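GDP-6-deoxy-D-mannose reductase (Pseudomonas aeruginosa, PDB 6X3B) binds NADPH and probably reduces GDP-4-dehydro-6-deoxy-D-mannose to GDP-D-rhamnose, a sugar donor for bacterial lipopolysaccharide O-antigen. Local coordinates at residues L229-R234 / Y245-G250; I259-D264 / Q308-I313; L233-H238 / A292-A297. All blocks are in the same frame, centred on the assembly; numbering follows the deposited sequence. Where two conformers were deposited one is given.

Contact 1: residues L229-R234 / Y245-G250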
ATOM      1  N   LEU A 229     -11.539 -12.660 -17.295  1.00 17.43           N
ATOM      2  CA  LEU A 229     -11.598 -11.625 -18.322  1.00 23.70           C
ATOM      3  C   LEU A 229     -12.970 -10.979 -18.393  1.00 20.30           C
ATOM      4  O   LEU A 229     -13.087  -9.764 -18.599  1.00 17.35           O
ATOM      5  CB  LEU A 229     -11.263 -12.217 -19.685  1.00 28.20           C
ATOM      6  CG  LEU A 229      -9.827 -12.674 -19.774  1.00 25.96           C
ATOM      7  CD1 LEU A 229      -9.616 -13.282 -21.144  1.00 26.31           C
ATOM      8  CD2 LEU A 229      -8.952 -11.460 -19.532  1.00 26.74           C
ATOM      9  N   SER A 230     -14.017 -11.786 -18.325  1.00 21.52           N
ATOM     10  CA  SER A 230     -15.351 -11.227 -18.491  1.00 23.49           C
ATOM     11  C   SER A 230     -15.688 -10.307 -17.328  1.00 24.18           C
ATOM     12  O   SER A 230     -16.359  -9.283 -17.503  1.00 21.35           O
ATOM     13  CB  SER A 230     -16.367 -12.361 -18.619  1.00 25.22           C
ATOM     14  OG  SER A 230     -17.684 -11.889 -18.414  1.00 41.83           O
ATOM     15  N   ALA A 231     -15.184 -10.639 -16.140  1.00 18.98           N
ATOM     16  CA  ALA A 231     -15.343  -9.754 -14.994  1.00 16.44           C
ATOM     17  C   ALA A 231     -14.655  -8.420 -15.226  1.00 16.75           C
ATOM     18  O   ALA A 231     -15.199  -7.382 -14.858  1.00 17.81           O
ATOM     19  CB  ALA A 231     -14.800 -10.436 -13.730  1.00 16.64           C
ATOM     20  N   TYR A 232     -13.442  -8.418 -15.825  1.00 17.70           N
ATOM     21  CA  TYR A 232     -12.742  -7.146 -16.046  1.00 17.34           C
ATOM     22  C   TYR A 232     -13.501  -6.260 -17.022  1.00 16.84           C
ATOM     23  O   TYR A 232     -13.601  -5.037 -16.829  1.00 18.21           O
ATOM     24  CB  TYR A 232     -11.317  -7.369 -16.586  1.00 16.18           C
ATOM     25  CG  TYR A 232     -10.371  -8.103 -15.659  1.00 16.81           C
ATOM     26  CD1 TYR A 232     -10.697  -8.333 -14.320  1.00 18.65           C
ATOM     27  CD2 TYR A 232      -9.155  -8.580 -16.140  1.00 17.14           C
ATOM     28  CE1 TYR A 232      -9.827  -9.039 -13.479  1.00 17.50           C
ATOM     29  CE2 TYR A 232      -8.269  -9.272 -15.323  1.00 18.14           C
ATOM     30  CZ  TYR A 232      -8.602  -9.501 -13.991  1.00 16.87           C
ATOM     31  OH  TYR A 232      -7.741 -10.188 -13.155  1.00 15.63           O
ATOM     32  N   LEU A 233     -14.021  -6.852 -18.097  1.00 19.43           N
ATOM     33  CA  LEU A 233     -14.761  -6.054 -19.081  1.00 15.28           C
ATOM     34  C   LEU A 233     -16.070  -5.522 -18.498  1.00 20.15           C
ATOM     35  O   LEU A 233     -16.493  -4.400 -18.822  1.00 21.03           O
ATOM     36  CB  LEU A 233     -15.026  -6.895 -20.330  1.00 22.24           C
ATOM     37  CG  LEU A 233     -13.764  -7.304 -21.115  1.00 24.05           C
ATOM     38  CD1 LEU A 233     -14.148  -8.183 -22.310  1.00 25.27           C
ATOM     39  CD2 LEU A 233     -12.958  -6.075 -21.580  1.00 22.43           C
ATOM     40  N   ARG A 234     -16.740  -6.317 -17.661  1.00 20.68           N
ATOM     41  CA  ARG A 234     -17.971  -5.823 -17.026  1.00 23.69           C
ATOM     42  C   ARG A 234     -17.673  -4.745 -15.990  1.00 21.13           C
ATOM     43  O   ARG A 234     -18.488  -3.830 -15.783  1.00 20.78           O
ATOM     44  CB  ARG A 234     -18.733  -6.980 -16.392  1.00 23.76           C
ATOM     45  CG  ARG A 234     -19.203  -8.005 -17.420  1.00 33.15           C
ATOM     46  CD  ARG A 234     -20.297  -8.876 -16.871  1.00 38.09           C
ATOM     47  NE  ARG A 234     -21.563  -8.174 -16.909  1.00 35.15           N
ATOM     48  CZ  ARG A 234     -22.386  -8.181 -17.950  1.00 44.32           C
ATOM     49  NH1 ARG A 234     -22.067  -8.867 -19.039  1.00 48.37           N
ATOM     50  NH2 ARG A 234     -23.520  -7.492 -17.902  1.00 39.40           N
ATOM     51  N   TYR A 245     -12.904  -4.454  -6.178  1.00 16.00           N
ATOM     52  CA  TYR A 245     -13.758  -5.624  -6.367  1.00 15.88           C
ATOM     53  C   TYR A 245     -12.940  -6.903  -6.338  1.00 20.43           C
ATOM     54  O   TYR A 245     -11.966  -7.021  -7.092  1.00 21.00           O
ATOM     55  CB  TYR A 245     -14.498  -5.554  -7.709  1.00 15.94           C
ATOM     56  CG  TYR A 245     -15.384  -4.357  -7.831  1.00 18.69           C
ATOM     57  CD1 TYR A 245     -14.895  -3.149  -8.304  1.00 18.01           C
ATOM     58  CD2 TYR A 245     -16.720  -4.435  -7.464  1.00 20.38           C
ATOM     59  CE1 TYR A 245     -15.716  -2.041  -8.411  1.00 16.35           C
ATOM     60  CE2 TYR A 245     -17.547  -3.345  -7.558  1.00 20.11           C
ATOM     61  CZ  TYR A 245     -17.050  -2.161  -8.035  1.00 22.41           C
ATOM     62  OH  TYR A 245     -17.910  -1.109  -8.129  1.00 23.28           O
ATOM     63  N   ASN A 246     -13.341  -7.861  -5.491  1.00 18.85           N
ATOM     64  CA  ASN A 246     -12.862  -9.234  -5.642  1.00 18.64           C
ATOM     65  C   ASN A 246     -13.389  -9.821  -6.946  1.00 20.43           C
ATOM     66  O   ASN A 246     -14.549  -9.621  -7.303  1.00 18.51           O
ATOM     67  CB  ASN A 246     -13.345 -10.123  -4.504  1.00 19.28           C
ATOM     68  CG  ASN A 246     -12.703  -9.789  -3.170  1.00 19.33           C
ATOM     69  OD1 ASN A 246     -11.639  -9.151  -3.103  1.00 19.67           O
ATOM     70  ND2 ASN A 246     -13.339 -10.241  -2.101  1.00 21.77           N
ATOM     71  N   VAL A 247     -12.543 -10.577  -7.634  1.00 17.55           N
ATOM     72  CA  VAL A 247     -12.965 -11.363  -8.794  1.00 20.50           C
ATOM     73  C   VAL A 247     -12.680 -12.820  -8.438  1.00 21.13           C
ATOM     74  O   VAL A 247     -11.523 -13.257  -8.433  1.00 20.33           O
ATOM     75  CB  VAL A 247     -12.256 -10.932 -10.085  1.00 19.86           C
ATOM     76  CG1 VAL A 247     -12.688 -11.845 -11.267  1.00 19.35           C
ATOM     77  CG2 VAL A 247     -12.557  -9.435 -10.414  1.00 17.77           C
ATOM     78  N   CYS A 248     -13.734 -13.576  -8.120  1.00 18.21           N
ATOM     79  CA  CYS A 248     -13.588 -14.921  -7.576  1.00 21.94           C
ATOM     80  C   CYS A 248     -14.882 -15.691  -7.808  1.00 23.84           C
ATOM     81  O   CYS A 248     -15.915 -15.125  -8.180  1.00 24.70           O
ATOM     82  CB  CYS A 248     -13.232 -14.876  -6.079  1.00 21.81           C
ATOM     83  SG  CYS A 248     -14.403 -13.859  -5.111  1.00 24.30           S
ATOM     84  N   SER A 249     -14.810 -17.001  -7.590  0.92 25.17           N
ATOM     85  CA  SER A 249     -15.964 -17.870  -7.789  0.92 26.58           C
ATOM     86  C   SER A 249     -16.859 -17.970  -6.558  0.92 27.12           C
ATOM     87  O   SER A 249     -18.040 -18.307  -6.689  0.92 24.62           O
ATOM     88  CB  SER A 249     -15.500 -19.285  -8.164  0.92 26.90           C
ATOM     89  OG  SER A 249     -15.023 -19.952  -6.999  0.92 23.12           O
ATOM     90  N   GLY A 250     -16.328 -17.708  -5.365  1.00 25.24           N
ATOM     91  CA  GLY A 250     -17.100 -17.971  -4.170  1.00 27.47           C
ATOM     92  C   GLY A 250     -17.227 -19.441  -3.837  1.00 32.96           C
ATOM     93  O   GLY A 250     -18.002 -19.797  -2.948  1.00 34.98           O
TER
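Val247 meets Ala231 and Tyr232 in a small, wholly apolar contact, and all three are buried. No hydrogen bond joins 229-234 to 245-250. The closest pair is Val247 CG1 and Ala231 CB, 3.5 Å apart. The other methyl, Val247 CG2, lies 4.1 Å from the same Ala231 CB. The fork of Val247 faces the alanine methyl, with CG1 the nearer branch. CG1 reaches it because it stands anti to the valine backbone N (chi1 177°).

The aromatic part of the contact uses the second branch. Val247 CG2 sits at the edge of the Tyr232 ring, near its plane, with CE1 at 4.1 Å. The two side chains cross at about a right angle.

The fold is the Rossmann type of the NAD-dependent epimerase/dehydratase family. Helix 225-238 packs here against strand 244-247, which runs parallel to strand 172-182 in the main sheet. The Tyr232 side chain also touches Ala176 and Pro178 of that neighbouring strand, and its nearest atoms come within about 5 Å of the bound NADPH.

Polar bonds lie around the contact. Val247 is held in the sheet by backbone bonds to Arg177 and Phe179. Asn246 OD1 bonds to Tyr129 OH, and Asn246 ND2 to Ser290 O. Leu294 of helix 292-298 touches both Ala231 and Val247.

Contact 2: residues I259-D264 / Q308-I313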
ATOM      1  N   ILE A 259      -7.010 -32.492  -8.860  1.00 28.03           N
ATOM      2  CA  ILE A 259      -6.072 -33.431  -9.482  1.00 29.48           C
ATOM      3  C   ILE A 259      -6.785 -34.716  -9.887  1.00 30.34           C
ATOM      4  O   ILE A 259      -6.553 -35.258 -10.977  1.00 30.81           O
ATOM      5  CB  ILE A 259      -4.890 -33.726  -8.544  1.00 33.19           C
ATOM      6  CG1 ILE A 259      -3.971 -32.513  -8.436  1.00 33.95           C
ATOM      7  CG2 ILE A 259      -4.082 -34.928  -9.047  1.00 29.58           C
ATOM      8  CD1 ILE A 259      -2.964 -32.643  -7.282  1.00 33.24           C
ATOM      9  N   GLU A 260      -7.656 -35.228  -9.014  1.00 31.27           N
ATOM     10  CA  GLU A 260      -8.427 -36.419  -9.347  1.00 34.03           C
ATOM     11  C   GLU A 260      -9.318 -36.184 -10.565  1.00 33.28           C
ATOM     12  O   GLU A 260      -9.440 -37.063 -11.427  1.00 29.52           O
ATOM     13  CB  GLU A 260      -9.255 -36.860  -8.142  1.00 34.57           C
ATOM     14  CG  GLU A 260      -8.398 -37.571  -7.070  1.00 38.66           C
ATOM     15  CD  GLU A 260      -9.151 -37.800  -5.781  1.00 53.87           C
ATOM     16  OE1 GLU A 260      -9.449 -38.976  -5.454  1.00 64.72           O
ATOM     17  OE2 GLU A 260      -9.449 -36.799  -5.092  1.00 57.03           O
ATOM     18  N   LEU A 261      -9.942 -35.002 -10.659  1.00 29.55           N
ATOM     19  CA  LEU A 261     -10.775 -34.708 -11.821  1.00 29.00           C
ATOM     20  C   LEU A 261      -9.938 -34.590 -13.090  1.00 25.15           C
ATOM     21  O   LEU A 261     -10.383 -34.996 -14.169  1.00 32.08           O
ATOM     22  CB  LEU A 261     -11.595 -33.435 -11.582  1.00 28.75           C
ATOM     23  CG  LEU A 261     -12.594 -33.029 -12.675  1.00 31.14           C
ATOM     24  CD1 LEU A 261     -13.554 -34.172 -12.970  1.00 31.67           C
ATOM     25  CD2 LEU A 261     -13.378 -31.769 -12.266  1.00 28.31           C
ATOM     26  N   LEU A 262      -8.720 -34.051 -12.990  1.00 24.89           N
ATOM     27  CA  LEU A 262      -7.830 -34.041 -14.148  1.00 25.29           C
ATOM     28  C   LEU A 262      -7.539 -35.462 -14.631  1.00 28.28           C
ATOM     29  O   LEU A 262      -7.639 -35.754 -15.825  1.00 26.68           O
ATOM     30  CB  LEU A 262      -6.526 -33.318 -13.814  1.00 24.23           C
ATOM     31  CG  LEU A 262      -6.477 -31.788 -13.897  1.00 27.29           C
ATOM     32  CD1 LEU A 262      -5.169 -31.311 -13.251  1.00 24.36           C
ATOM     33  CD2 LEU A 262      -6.571 -31.293 -15.327  1.00 25.25           C
ATOM     34  N   ALA A 263      -7.152 -36.353 -13.711  1.00 25.64           N
ATOM     35  CA  ALA A 263      -6.908 -37.750 -14.064  1.00 28.28           C
ATOM     36  C   ALA A 263      -8.135 -38.383 -14.703  1.00 31.97           C
ATOM     37  O   ALA A 263      -8.020 -39.104 -15.702  1.00 27.50           O
ATOM     38  CB  ALA A 263      -6.491 -38.542 -12.822  1.00 26.52           C
ATOM     39  N   ASP A 264      -9.318 -38.123 -14.142  1.00 28.24           N
ATOM     40  CA  ASP A 264     -10.550 -38.670 -14.702  1.00 29.67           C
ATOM     41  C   ASP A 264     -10.775 -38.165 -16.124  1.00 33.39           C
ATOM     42  O   ASP A 264     -11.083 -38.946 -17.035  1.00 30.24           O
ATOM     43  CB  ASP A 264     -11.736 -38.312 -13.795  1.00 29.53           C
ATOM     44  CG  ASP A 264     -12.992 -39.101 -14.131  1.00 48.94           C
ATOM     45  OD1 ASP A 264     -12.881 -40.150 -14.800  1.00 54.96           O
ATOM     46  OD2 ASP A 264     -14.097 -38.670 -13.733  1.00 54.19           O
ATOM     47  N   GLN A 308     -14.884 -28.087 -17.514  1.00 26.76           N
ATOM     48  CA  GLN A 308     -14.465 -27.506 -18.787  1.00 24.20           C
ATOM     49  C   GLN A 308     -13.098 -26.834 -18.666  1.00 28.76           C
ATOM     50  O   GLN A 308     -12.267 -26.935 -19.580  1.00 21.02           O
ATOM     51  CB  GLN A 308     -15.503 -26.510 -19.316  1.00 27.93           C
ATOM     52  CG  GLN A 308     -15.025 -25.832 -20.587  1.00 31.23           C
ATOM     53  CD  GLN A 308     -16.123 -25.108 -21.345  1.00 40.52           C
ATOM     54  OE1 GLN A 308     -17.285 -25.099 -20.935  1.00 34.36           O
ATOM     55  NE2 GLN A 308     -15.754 -24.506 -22.469  1.00 34.91           N
ATOM     56  N   SER A 309     -12.848 -26.132 -17.549  1.00 24.98           N
ATOM     57  CA  SER A 309     -11.560 -25.465 -17.371  1.00 22.24           C
ATOM     58  C   SER A 309     -10.417 -26.463 -17.357  1.00 22.01           C
ATOM     59  O   SER A 309      -9.357 -26.214 -17.936  1.00 22.03           O
ATOM     60  CB  SER A 309     -11.529 -24.680 -16.054  1.00 26.54           C
ATOM     61  OG  SER A 309     -12.430 -23.600 -16.087  1.00 31.42           O
ATOM     62  N   LEU A 310     -10.599 -27.573 -16.653  1.00 22.66           N
ATOM     63  CA  LEU A 310      -9.538 -28.567 -16.545  1.00 23.95           C
ATOM     64  C   LEU A 310      -9.326 -29.303 -17.868  1.00 26.45           C
ATOM     65  O   LEU A 310      -8.189 -29.612 -18.246  1.00 24.98           O
ATOM     66  CB  LEU A 310      -9.879 -29.550 -15.426  1.00 20.88           C
ATOM     67  CG  LEU A 310      -9.891 -28.976 -14.010  1.00 25.56           C
ATOM     68  CD1 LEU A 310     -10.345 -30.028 -13.015  1.00 26.58           C
ATOM     69  CD2 LEU A 310      -8.504 -28.452 -13.632  1.00 28.64           C
ATOM     70  N   ARG A 311     -10.412 -29.616 -18.575  1.00 24.89           N
ATOM     71  CA  ARG A 311     -10.253 -30.240 -19.884  1.00 21.97           C
ATOM     72  C   ARG A 311      -9.482 -29.328 -20.820  1.00 24.40           C
ATOM     73  O   ARG A 311      -8.608 -29.783 -21.572  1.00 27.31           O
ATOM     74  CB  ARG A 311     -11.621 -30.579 -20.478  1.00 25.34           C
ATOM     75  CG  ARG A 311     -11.535 -31.481 -21.714  1.00 24.49           C
ATOM     76  CD  ARG A 311     -12.908 -31.963 -22.134  1.00 24.19           C
ATOM     77  NE  ARG A 311     -13.863 -30.864 -22.122  1.00 35.17           N
ATOM     78  CZ  ARG A 311     -14.938 -30.807 -21.343  1.00 26.13           C
ATOM     79  NH1 ARG A 311     -15.220 -31.807 -20.523  1.00 31.77           N
ATOM     80  NH2 ARG A 311     -15.743 -29.758 -21.424  1.00 29.30           N
ATOM     81  N   ALA A 312      -9.767 -28.027 -20.759  1.00 24.17           N
ATOM     82  CA  ALA A 312      -9.107 -27.078 -21.644  1.00 24.51           C
ATOM     83  C   ALA A 312      -7.602 -27.078 -21.409  1.00 26.64           C
ATOM     84  O   ALA A 312      -6.821 -27.105 -22.371  1.00 28.52           O
ATOM     85  CB  ALA A 312      -9.721 -25.678 -21.459  1.00 23.25           C
ATOM     86  N   ILE A 313      -7.161 -27.104 -20.144  1.00 22.07           N
ATOM     87  CA  ILE A 313      -5.711 -27.080 -19.938  1.00 23.98           C
ATOM     88  C   ILE A 313      -5.070 -28.419 -20.311  1.00 25.35           C
ATOM     89  O   ILE A 313      -3.920 -28.448 -20.768  1.00 28.93           O
ATOM     90  CB  ILE A 313      -5.320 -26.649 -18.504  1.00 23.01           C
ATOM     91  CG1 ILE A 313      -5.842 -27.614 -17.439  1.00 26.40           C
ATOM     92  CG2 ILE A 313      -5.777 -25.227 -18.229  1.00 25.77           C
ATOM     93  CD1 ILE A 313      -5.310 -27.289 -16.024  1.00 27.84           C
TER
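Leu310 reaches from helix 306-320 to two consecutive leucines, Leu261 and Leu262, of helix 255-266. Its CB meets Leu262 CD2 at 3.7 Å. Its CG stands anti to its own carbonyl carbon (chi1 -66°), and the chain then divides toward the two neighbours. The tip methyl CD1 lies against Leu261, with CD2 of that residue at 3.6 Å. The same CD1 also meets Leu261 CG at 3.8 Å. The other methyl, Leu310 CD2, turns to Leu262 and meets its CD2 at 3.8 Å and its CG at 3.9 Å. One side chain thus fits between two neighbours, each branch with its own partner.

This is helix-to-helix packing in the C-terminal part of the chain. The short axes pass 9.7 Å apart and cross at -61°. In members of this family the corresponding C-terminal part usually shapes the sugar-nucleotide site, but this contact is plain packing. Helix 191-203 closes the same core: Ile192 touches Leu310, and Ile199 touches Leu262.

Leu262 lies across Leu310 at about a right angle. Its CD2 also packs against the backbone oxygen Leu310 O. The end of Ile313, one turn further along helix 306-320, adds a looser touch: its CD1 is 4.3 Å from Leu262 CD2. No hydrogen bond crosses between the segments. Nearby, Ser309 OG bonds to Asp224.

Contact 3: residues L233-H238 / A292-A297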
ATOM      1  N   LEU A 233     -14.021  -6.852 -18.097  1.00 19.43           N
ATOM      2  CA  LEU A 233     -14.761  -6.054 -19.081  1.00 15.28           C
ATOM      3  C   LEU A 233     -16.070  -5.522 -18.498  1.00 20.15           C
ATOM      4  O   LEU A 233     -16.493  -4.400 -18.822  1.00 21.03           O
ATOM      5  CB  LEU A 233     -15.026  -6.895 -20.330  1.00 22.24           C
ATOM      6  CG  LEU A 233     -13.764  -7.304 -21.115  1.00 24.05           C
ATOM      7  CD1 LEU A 233     -14.148  -8.183 -22.310  1.00 25.27           C
ATOM      8  CD2 LEU A 233     -12.958  -6.075 -21.580  1.00 22.43           C
ATOM      9  N   ARG A 234     -16.740  -6.317 -17.661  1.00 20.68           N
ATOM     10  CA  ARG A 234     -17.971  -5.823 -17.026  1.00 23.69           C
ATOM     11  C   ARG A 234     -17.673  -4.745 -15.990  1.00 21.13           C
ATOM     12  O   ARG A 234     -18.488  -3.830 -15.783  1.00 20.78           O
ATOM     13  CB  ARG A 234     -18.733  -6.980 -16.392  1.00 23.76           C
ATOM     14  CG  ARG A 234     -19.203  -8.005 -17.420  1.00 33.15           C
ATOM     15  CD  ARG A 234     -20.297  -8.876 -16.871  1.00 38.09           C
ATOM     16  NE  ARG A 234     -21.563  -8.174 -16.909  1.00 35.15           N
ATOM     17  CZ  ARG A 234     -22.386  -8.181 -17.950  1.00 44.32           C
ATOM     18  NH1 ARG A 234     -22.067  -8.867 -19.039  1.00 48.37           N
ATOM     19  NH2 ARG A 234     -23.520  -7.492 -17.902  1.00 39.40           N
ATOM     20  N   LEU A 235     -16.498  -4.813 -15.361  1.00 15.09           N
ATOM     21  CA  LEU A 235     -16.079  -3.728 -14.485  1.00 18.66           C
ATOM     22  C   LEU A 235     -15.874  -2.440 -15.274  1.00 18.11           C
ATOM     23  O   LEU A 235     -16.303  -1.360 -14.834  1.00 18.47           O
ATOM     24  CB  LEU A 235     -14.809  -4.127 -13.731  1.00 13.93           C
ATOM     25  CG  LEU A 235     -15.061  -5.023 -12.523  1.00 16.08           C
ATOM     26  CD1 LEU A 235     -13.731  -5.532 -11.937  1.00 17.55           C
ATOM     27  CD2 LEU A 235     -15.869  -4.264 -11.483  1.00 17.26           C
ATOM     28  N   LEU A 236     -15.200  -2.526 -16.434  1.00 18.56           N
ATOM     29  CA  LEU A 236     -15.059  -1.350 -17.292  1.00 17.38           C
ATOM     30  C   LEU A 236     -16.422  -0.769 -17.637  1.00 18.61           C
ATOM     31  O   LEU A 236     -16.586   0.454 -17.691  1.00 19.48           O
ATOM     32  CB  LEU A 236     -14.334  -1.704 -18.589  1.00 19.37           C
ATOM     33  CG  LEU A 236     -12.877  -2.170 -18.493  1.00 16.45           C
ATOM     34  CD1 LEU A 236     -12.339  -2.393 -19.910  1.00 18.57           C
ATOM     35  CD2 LEU A 236     -12.029  -1.122 -17.783  1.00 17.25           C
ATOM     36  N   SER A 237     -17.403  -1.636 -17.898  1.00 20.51           N
ATOM     37  CA  SER A 237     -18.722  -1.142 -18.288  1.00 23.02           C
ATOM     38  C   SER A 237     -19.521  -0.610 -17.104  1.00 22.76           C
ATOM     39  O   SER A 237     -20.300   0.332 -17.273  1.00 23.99           O
ATOM     40  CB  SER A 237     -19.537  -2.240 -18.969  1.00 23.57           C
ATOM     41  OG  SER A 237     -18.988  -2.575 -20.226  1.00 23.52           O
ATOM     42  N   HIS A 238     -19.363  -1.193 -15.914  1.00 18.74           N
ATOM     43  CA  HIS A 238     -20.338  -0.978 -14.846  1.00 22.22           C
ATOM     44  C   HIS A 238     -19.745  -0.646 -13.481  1.00 24.98           C
ATOM     45  O   HIS A 238     -20.510  -0.265 -12.585  1.00 22.22           O
ATOM     46  CB  HIS A 238     -21.248  -2.212 -14.684  1.00 22.24           C
ATOM     47  CG  HIS A 238     -21.912  -2.661 -15.955  1.00 26.59           C
ATOM     48  ND1 HIS A 238     -22.779  -1.856 -16.672  1.00 25.96           N
ATOM     49  CD2 HIS A 238     -21.867  -3.844 -16.612  1.00 25.65           C
ATOM     50  CE1 HIS A 238     -23.215  -2.519 -17.732  1.00 23.70           C
ATOM     51  NE2 HIS A 238     -22.682  -3.730 -17.716  1.00 27.92           N
ATOM     52  N   ALA A 292     -19.846 -10.841  -4.133  1.00 23.40           N
ATOM     53  CA  ALA A 292     -21.112 -10.116  -4.039  1.00 24.10           C
ATOM     54  C   ALA A 292     -20.981  -8.703  -4.576  1.00 22.50           C
ATOM     55  O   ALA A 292     -21.869  -8.215  -5.284  1.00 26.48           O
ATOM     56  CB  ALA A 292     -21.611 -10.077  -2.588  1.00 27.16           C
ATOM     57  N   ARG A 293     -19.880  -8.023  -4.259  1.00 22.51           N
ATOM     58  CA  ARG A 293     -19.763  -6.631  -4.669  1.00 23.75           C
ATOM     59  C   ARG A 293     -19.723  -6.515  -6.190  1.00 23.22           C
ATOM     60  O   ARG A 293     -20.427  -5.694  -6.787  1.00 22.13           O
ATOM     61  CB  ARG A 293     -18.534  -5.999  -4.027  1.00 24.89           C
ATOM     62  CG  ARG A 293     -18.406  -4.520  -4.297  1.00 29.77           C
ATOM     63  CD  ARG A 293     -17.133  -3.959  -3.652  1.00 33.96           C
ATOM     64  NE  ARG A 293     -17.278  -3.690  -2.220  1.00 24.73           N
ATOM     65  CZ  ARG A 293     -16.448  -2.908  -1.529  1.00 37.16           C
ATOM     66  NH1 ARG A 293     -15.412  -2.326  -2.142  1.00 32.03           N
ATOM     67  NH2 ARG A 293     -16.652  -2.693  -0.232  1.00 33.02           N
ATOM     68  N   LEU A 294     -18.914  -7.356  -6.828  1.00 22.95           N
ATOM     69  CA  LEU A 294     -18.783  -7.351  -8.277  1.00 23.19           C
ATOM     70  C   LEU A 294     -20.087  -7.755  -8.954  1.00 23.36           C
ATOM     71  O   LEU A 294     -20.484  -7.159  -9.969  1.00 26.19           O
ATOM     72  CB  LEU A 294     -17.658  -8.306  -8.656  1.00 20.36           C
ATOM     73  CG  LEU A 294     -17.561  -8.793 -10.100  1.00 21.39           C
ATOM     74  CD1 LEU A 294     -17.130  -7.626 -10.910  1.00 19.32           C
ATOM     75  CD2 LEU A 294     -16.521  -9.930 -10.173  1.00 23.98           C
ATOM     76  N   HIS A 295     -20.767  -8.777  -8.422  1.00 21.00           N
ATOM     77  CA  HIS A 295     -22.027  -9.176  -9.040  1.00 28.59           C
ATOM     78  C   HIS A 295     -23.081  -8.080  -8.894  1.00 25.06           C
ATOM     79  O   HIS A 295     -23.796  -7.765  -9.856  1.00 24.81           O
ATOM     80  CB  HIS A 295     -22.542 -10.484  -8.449  1.00 26.85           C
ATOM     81  CG  HIS A 295     -23.945 -10.796  -8.863  1.00 32.66           C
ATOM     82  ND1 HIS A 295     -24.263 -11.256 -10.125  1.00 29.79           N
ATOM     83  CD2 HIS A 295     -25.124 -10.639  -8.210  1.00 33.03           C
ATOM     84  CE1 HIS A 295     -25.575 -11.396 -10.219  1.00 29.83           C
ATOM     85  NE2 HIS A 295     -26.118 -11.028  -9.072  1.00 33.47           N
ATOM     86  N   ASP A 296     -23.160  -7.451  -7.716  1.00 23.96           N
ATOM     87  CA  ASP A 296     -24.159  -6.401  -7.517  1.00 26.36           C
ATOM     88  C   ASP A 296     -23.887  -5.203  -8.412  1.00 26.20           C
ATOM     89  O   ASP A 296     -24.823  -4.565  -8.907  1.00 25.62           O
ATOM     90  CB  ASP A 296     -24.209  -5.969  -6.046  1.00 25.53           C
ATOM     91  CG  ASP A 296     -24.746  -7.059  -5.136  1.00 31.15           C
ATOM     92  OD1 ASP A 296     -25.411  -7.989  -5.646  1.00 38.11           O
ATOM     93  OD2 ASP A 296     -24.510  -6.993  -3.915  1.00 35.62           O
ATOM     94  N   ALA A 297     -22.614  -4.898  -8.663  1.00 23.96           N
ATOM     95  CA  ALA A 297     -22.306  -3.700  -9.436  1.00 27.04           C
ATOM     96  C   ALA A 297     -22.380  -3.935 -10.942  1.00 23.55           C
ATOM     97  O   ALA A 297     -22.655  -2.993 -11.695  1.00 29.72           O
ATOM     98  CB  ALA A 297     -20.919  -3.173  -9.056  1.00 29.39           C
TER
HETATM   99  O   HOH W   1     -22.540  -0.376 -10.531  1.00 31.69           O
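Two helices meet beside strand 244-247 of the Rossmann-type domain. One is helix 225-238, which packs on the sheet. The other is the short helix 292-298. The contact has a buried leucine pair and, nearer the surface, a place where two backbone oxygens share a water.

The buried part is Leu235 with Leu294. The side chains cross at about a right angle, and one methyl, Leu294 CD1, does all the touching from its side. It is 3.6 Å from Leu235 CD2 and 3.7 Å from Leu235 CG. Leu235 CD1 is a little further from it, at 4.1 Å. Thus the methyl lies against the branched end of Leu235. Leu294 places it there with CG anti to the backbone N (chi1 163°). The strand completes this core: Tyr245 touches Leu235. Trp300 also packs on Leu294.

Both helices have further ties around the contact. Arg234 NE bonds to Thr298 O, just past 292-297, and so links the two helices directly. Arg293 makes a salt bridge with Glu142 and a hydrogen bond to Val244 O.

The outer part lies at the C-terminal end of 233-238. Here His238 takes two weak backbone bonds, from its N to Arg234 O and Leu235 O. Its ring has Ser237 CB over one face. The histidine approaches the other helix through CB, which is 3.4 Å from Ala297 O. No direct hydrogen bond is made across the contact. Instead, one water donates to both His238 O and Ala297 O, at 2.9 Å from each oxygen.

How the contacts relate
Contacts 1 and 3 form one neighbourhood. Both use helix 225-238, their centres are about 7 Å apart, and they share Leu233 and Arg234. They also touch directly: Asn246 O of contact 1 packs on Leu294 CD2 of contact 3, at 3.5 Å. Contact 1 is the more central, helix on strand, buried and near NADPH. Contact 3 is helix on helix and only partly buried, and a water bridges its two segments. Contact 2 stands apart. Its centre is about 22 Å from that of contact 1 and about 29 Å from that of contact 3. It is buried and aliphatic, and it joins different helices; 306-320 is the next helix after 292-298.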